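Local atomic coordinates of adenylate kinase (Thermus thermophilus, PDB entry 3CM0), a protein that probably catalyses the reversible transfer of the terminal phosphate group between ATP and AMP, yielding two molecules of ADP. Residues L10-A15 with E117-R122; R87-A92 with E152-Y157. All coordinates share one frame; numbering follows the deposited sequence.

How the contacts relate
Both contacts lie in one adenylate kinase chain, with centres about 20 Å apart and nearest atoms about 4 Å apart without touching. Their segments alternate along the chain: the loop 10-15 comes first, then 87-92, 117-122 and 152-157. Contact 1 joins the phosphate-binding loop after strand 4-10, the central strand of the five-stranded parallel sheet, to helix 116-130. Contact 2 joins the start of helix 89-101 to helix 137-160, which follows helix 116-130 in sequence. Contact 1 holds residues predicted to bind ATP and contact 2 residues predicted to bind AMP; helix 137-160 supplies one side of contact 2 and, through Leu144 and Tyr147, also packs on Pro12 of contact 1.

Contact 1: L10-A15 with E117-R122; sequences LGPPGA and EELVRR
Leu119 is the tight part of this contact: its two methyls push from helix 116-130 into the turn of the P-loop. CD2 lies against the Gly14 backbone, 3.5 Å from Gly14 C, while CD1 meets the Pro12 ring at CG, 3.7 Å away, the two side chains crossing at about a right angle. The turn they pack on is a type II beta turn from Pro12 to Ala15, closed by a bond from Ala15 N to Pro12 O. Gly14 takes a positive phi (92°), as the third residue of a type II turn commonly does, and lets Leu119 pack directly on its backbone.

The looser, partly exposed side belongs to Arg122. Its chain, extended from CG to NE, lays the guanidinium beside the loop, and NH1 donates to Gly14 O over 3.0 Å at 158°. The acceptor lies in the guanidinium plane, and NH1 lies in the carbonyl plane. Gly14 and Ala15 are predicted ATP-binding residues.

Around the contact, Pro12 also packs on Leu144 and Tyr147 of helix 137-160, Ala15 touches Val112 of strand 104-113, and Arg122 leans on Leu170 in the loop after strand 164-168.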
loop_
_atom_site.group_PDB
_atom_site.type_symbol
_atom_site.label_atom_id
_atom_site.label_comp_id
_atom_site.label_asym_id
_atom_site.label_seq_id
_atom_site.Cartn_x
_atom_site.Cartn_y
_atom_site.Cartn_z
ATOM N N LEU A 10 1.948 -2.032 4.543
ATOM C CA LEU A 10 3.207 -2.356 3.863
ATOM C C LEU A 10 3.433 -3.898 3.980
ATOM O O LEU A 10 3.051 -4.538 4.963
ATOM C CB LEU A 10 4.398 -1.645 4.512
ATOM C CG LEU A 10 4.377 -0.102 4.556
ATOM C CD1 LEU A 10 5.602 0.366 5.314
ATOM C CD2 LEU A 10 4.348 0.489 3.139
ATOM N N GLY A 11 4.020 -4.486 2.968
ATOM C CA GLY A 11 4.271 -5.921 3.046
ATOM C C GLY A 11 4.757 -6.426 1.716
ATOM O O GLY A 11 4.478 -5.824 0.687
ATOM N N PRO A 12 5.514 -7.523 1.708
ATOM C CA PRO A 12 6.042 -8.106 0.467
ATOM C C PRO A 12 4.975 -8.868 -0.309
ATOM O O PRO A 12 3.922 -9.206 0.210
ATOM C CB PRO A 12 7.117 -9.073 0.970
ATOM C CG PRO A 12 6.451 -9.602 2.286
ATOM C CD PRO A 12 5.935 -8.296 2.897
ATOM N N PRO A 13 5.248 -9.146 -1.585
ATOM C CA PRO A 13 4.334 -9.890 -2.439
ATOM C C PRO A 13 4.188 -11.234 -1.734
ATOM O O PRO A 13 5.175 -11.761 -1.180
ATOM C CB PRO A 13 5.124 -10.045 -3.729
ATOM C CG PRO A 13 5.958 -8.830 -3.771
ATOM C CD PRO A 13 6.402 -8.636 -2.337
ATOM N N GLY A 14 2.975 -11.776 -1.726
ATOM C CA GLY A 14 2.765 -13.073 -1.104
ATOM C C GLY A 14 2.361 -13.020 0.359
ATOM O O GLY A 14 2.047 -14.055 0.959
ATOM N N ALA A 15 2.374 -11.836 0.952
ATOM C CA ALA A 15 1.976 -11.709 2.360
ATOM C C ALA A 15 0.468 -11.476 2.491
ATOM O O ALA A 15 -0.077 -11.531 3.592
ATOM C CB ALA A 15 2.770 -10.556 3.040
ATOM N N GLU A 117 10.955 -18.275 3.504
ATOM C CA GLU A 117 10.715 -19.593 2.923
ATOM C C GLU A 117 9.218 -19.810 2.634
ATOM O O GLU A 117 8.856 -20.437 1.637
ATOM C CB GLU A 117 11.258 -20.691 3.859
ATOM C CG GLU A 117 10.763 -20.560 5.299
ATOM C CD GLU A 117 11.698 -19.767 6.245
ATOM O OE1 GLU A 117 12.171 -18.640 5.918
ATOM O OE2 GLU A 117 11.946 -20.289 7.348
ATOM N N GLU A 118 8.342 -19.294 3.489
ATOM C CA GLU A 118 6.907 -19.441 3.278
ATOM C C GLU A 118 6.441 -18.531 2.129
ATOM O O GLU A 118 5.564 -18.913 1.316
ATOM C CB GLU A 118 6.119 -19.080 4.564
ATOM C CG GLU A 118 6.378 -20.088 5.721
ATOM C CD GLU A 118 5.836 -21.484 5.423
ATOM O OE1 GLU A 118 5.136 -21.649 4.406
ATOM O OE2 GLU A 118 6.093 -22.425 6.214
ATOM N N LEU A 119 6.981 -17.322 2.074
ATOM C CA LEU A 119 6.564 -16.446 0.968
ATOM C C LEU A 119 6.945 -17.109 -0.356
ATOM O O LEU A 119 6.146 -17.152 -1.296
ATOM C CB LEU A 119 7.255 -15.110 1.057
ATOM C CG LEU A 119 6.837 -14.150 2.165
ATOM C CD1 LEU A 119 7.868 -13.043 2.243
ATOM C CD2 LEU A 119 5.454 -13.592 1.883
ATOM N N VAL A 120 8.167 -17.625 -0.439
ATOM C CA VAL A 120 8.605 -18.282 -1.665
ATOM C C VAL A 120 7.729 -19.490 -1.999
ATOM O O VAL A 120 7.300 -19.670 -3.147
ATOM C CB VAL A 120 10.071 -18.746 -1.541
ATOM C CG1 VAL A 120 10.463 -19.545 -2.780
ATOM C CG2 VAL A 120 10.984 -17.551 -1.363
ATOM N N ARG A 121 7.441 -20.329 -1.005
ATOM C CA ARG A 121 6.595 -21.494 -1.253
ATOM C C ARG A 121 5.233 -21.070 -1.798
ATOM O O ARG A 121 4.726 -21.646 -2.773
ATOM C CB ARG A 121 6.365 -22.300 0.041
ATOM C CG ARG A 121 7.554 -23.068 0.515
ATOM C CD ARG A 121 7.260 -23.652 1.898
ATOM N NE ARG A 121 6.567 -24.936 1.823
ATOM C CZ ARG A 121 5.526 -25.274 2.576
ATOM N NH1 ARG A 121 5.040 -24.420 3.469
ATOM N NH2 ARG A 121 4.976 -26.474 2.446
ATOM N N ARG A 122 4.643 -20.065 -1.171
ATOM C CA ARG A 122 3.329 -19.576 -1.581
ATOM C C ARG A 122 3.327 -19.085 -3.006
ATOM O O ARG A 122 2.473 -19.505 -3.808
ATOM C CB ARG A 122 2.886 -18.411 -0.724
ATOM C CG ARG A 122 2.565 -18.764 0.682
ATOM C CD ARG A 122 2.160 -17.529 1.445
ATOM N NE ARG A 122 1.840 -17.870 2.828
ATOM C CZ ARG A 122 1.492 -16.983 3.746
ATOM N NH1 ARG A 122 1.416 -15.695 3.438
ATOM N NH2 ARG A 122 1.229 -17.389 4.976
#

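Contact 2: R87-A92 with E152-Y157; sequences RTLAQA and EPLVGY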
loop_
_atom_site.group_PDB
_atom_site.type_symbol
_atom_site.label_atom_id
_atom_site.label_comp_id
_atom_site.label_asym_id
_atom_site.label_seq_id
_atom_site.Cartn_x
_atom_site.Cartn_y
_atom_site.Cartn_z
ATOM N N ARG A 87 5.385 4.987 -1.773
ATOM C CA ARG A 87 6.384 4.106 -2.360
ATOM C C ARG A 87 7.773 4.673 -2.075
ATOM O O ARG A 87 8.744 3.944 -2.058
ATOM C CB ARG A 87 6.187 3.991 -3.881
ATOM C CG ARG A 87 4.926 3.239 -4.298
ATOM C CD ARG A 87 4.768 3.248 -5.824
ATOM N NE ARG A 87 4.400 4.559 -6.379
ATOM C CZ ARG A 87 3.171 5.076 -6.363
ATOM N NH1 ARG A 87 2.158 4.414 -5.820
ATOM N NH2 ARG A 87 2.945 6.263 -6.910
ATOM N N THR A 88 7.862 5.977 -1.858
ATOM C CA THR A 88 9.152 6.605 -1.598
ATOM C C THR A 88 9.131 7.427 -0.331
ATOM O O THR A 88 8.086 7.815 0.163
ATOM C CB THR A 88 9.542 7.569 -2.715
ATOM O OG1 THR A 88 8.660 8.710 -2.670
ATOM C CG2 THR A 88 9.408 6.897 -4.095
ATOM N N LEU A 89 10.310 7.731 0.185
ATOM C CA LEU A 89 10.395 8.559 1.375
ATOM C C LEU A 89 9.833 9.955 1.123
ATOM O O LEU A 89 9.207 10.539 1.981
ATOM C CB LEU A 89 11.878 8.638 1.798
ATOM C CG LEU A 89 12.233 8.947 3.240
ATOM C CD1 LEU A 89 11.460 8.025 4.177
ATOM C CD2 LEU A 89 13.791 8.751 3.431
ATOM N N ALA A 90 10.031 10.497 -0.067
ATOM C CA ALA A 90 9.500 11.835 -0.378
ATOM C C ALA A 90 7.969 11.798 -0.281
ATOM O O ALA A 90 7.326 12.729 0.243
ATOM C CB ALA A 90 9.915 12.279 -1.787
ATOM N N GLN A 91 7.387 10.710 -0.760
ATOM C CA GLN A 91 5.924 10.580 -0.694
ATOM C C GLN A 91 5.479 10.382 0.760
ATOM O O GLN A 91 4.427 10.890 1.187
ATOM C CB GLN A 91 5.477 9.394 -1.572
ATOM C CG GLN A 91 5.542 9.673 -3.061
ATOM C CD GLN A 91 5.474 8.386 -3.892
ATOM O OE1 GLN A 91 5.371 7.308 -3.337
ATOM N NE2 GLN A 91 5.533 8.510 -5.214
ATOM N N ALA A 92 6.274 9.654 1.544
ATOM C CA ALA A 92 5.902 9.434 2.948
ATOM C C ALA A 92 5.895 10.762 3.667
ATOM O O ALA A 92 4.999 11.056 4.462
ATOM C CB ALA A 92 6.894 8.469 3.652
ATOM N N GLU A 152 12.775 -0.735 3.198
ATOM C CA GLU A 152 13.490 -0.462 4.435
ATOM C C GLU A 152 13.485 1.028 4.887
ATOM O O GLU A 152 13.333 1.301 6.080
ATOM C CB GLU A 152 14.932 -0.963 4.315
ATOM C CG GLU A 152 15.717 -0.762 5.573
ATOM C CD GLU A 152 17.198 -0.842 5.308
ATOM O OE1 GLU A 152 17.605 -1.780 4.585
ATOM O OE2 GLU A 152 17.948 0.025 5.818
ATOM N N PRO A 153 13.682 1.994 3.960
ATOM C CA PRO A 153 13.680 3.407 4.354
ATOM C C PRO A 153 12.316 3.818 4.901
ATOM O O PRO A 153 12.250 4.631 5.787
ATOM C CB PRO A 153 14.045 4.149 3.053
ATOM C CG PRO A 153 14.820 3.082 2.270
ATOM C CD PRO A 153 14.010 1.858 2.522
ATOM N N LEU A 154 11.235 3.231 4.383
ATOM C CA LEU A 154 9.901 3.558 4.910
ATOM C C LEU A 154 9.710 2.950 6.284
ATOM O O LEU A 154 9.099 3.547 7.171
ATOM C CB LEU A 154 8.802 3.035 3.984
ATOM C CG LEU A 154 8.886 3.557 2.555
ATOM C CD1 LEU A 154 7.760 2.905 1.722
ATOM C CD2 LEU A 154 8.708 5.064 2.552
ATOM N N VAL A 155 10.192 1.724 6.471
ATOM C CA VAL A 155 10.064 1.099 7.783
ATOM C C VAL A 155 10.799 1.959 8.831
ATOM O O VAL A 155 10.285 2.206 9.914
ATOM C CB VAL A 155 10.641 -0.338 7.748
ATOM C CG1 VAL A 155 10.629 -0.930 9.144
ATOM C CG2 VAL A 155 9.811 -1.186 6.801
ATOM N N GLY A 156 12.004 2.423 8.499
ATOM C CA GLY A 156 12.756 3.262 9.420
ATOM C C GLY A 156 12.052 4.577 9.714
ATOM O O GLY A 156 12.029 5.045 10.851
ATOM N N TYR A 157 11.463 5.161 8.676
ATOM C CA TYR A 157 10.736 6.427 8.809
ATOM C C TYR A 157 9.569 6.293 9.790
ATOM O O TYR A 157 9.369 7.116 10.702
ATOM C CB TYR A 157 10.188 6.821 7.444
ATOM C CG TYR A 157 9.417 8.106 7.466
ATOM C CD1 TYR A 157 10.073 9.336 7.392
ATOM C CD2 TYR A 157 8.025 8.103 7.552
ATOM C CE1 TYR A 157 9.353 10.542 7.394
ATOM C CE2 TYR A 157 7.297 9.314 7.571
ATOM C CZ TYR A 157 7.971 10.519 7.486
ATOM O OH TYR A 157 7.251 11.691 7.467
#
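Apolar packing carries the contact between Leu89, Ala92, Leu154 and Tyr157, and no hydrogen bond crosses it. Leu89 swings its CG anti to the backbone N (chi1 -156°), which brings CD1 alongside the root of Tyr157, 3.7 Å from Tyr157 CB and obliquely placed to the ring. Ala92 CB sits over one face of that ring, offset toward the rim, with Tyr157 CE2 as its nearest ring atom at 4.0 Å. The same methyl meets Leu154 CD2, so the one CB touches both Leu154 and Tyr157.

Methyl-to-backbone contacts extend the packing toward the start of helix 89-101. Leu154 CD2 rests 3.7 Å from Thr88 O, its CD1 approaches Arg87 O, and Leu89 CD1 lies near Pro153 O.

Polar bonds instead shape the segment 87-92 from within. Thr88 and Gln91 form a capping box: Gln91 N donates to Thr88 OG1 (3.0 Å, 157°), and Thr88 N returns a bond to Gln91 OE1 from above the carbonyl plane. OE1 is gripped a second time by Arg87 N at 2.8 Å, almost in line with its C=O. These bonds hold the amide's rotation while Gln91 NE2 reaches Asp65. Arg87 NH1 bonds to Gly84 O. Arg87 and Gln91 are predicted to bind AMP, consistent with the helix start lying at the nucleotide pocket.

The Tyr157 hydroxyl is hydrogen-bonded to Asp96 on helix 89-101, a second tie between the two helices, and the Tyr157 ring makes a cation-pi contact with Arg161. Arg87 also touches Ile68 of helix 65-75, while Val155 packs on Leu164 and Arg166 of strand 164-168.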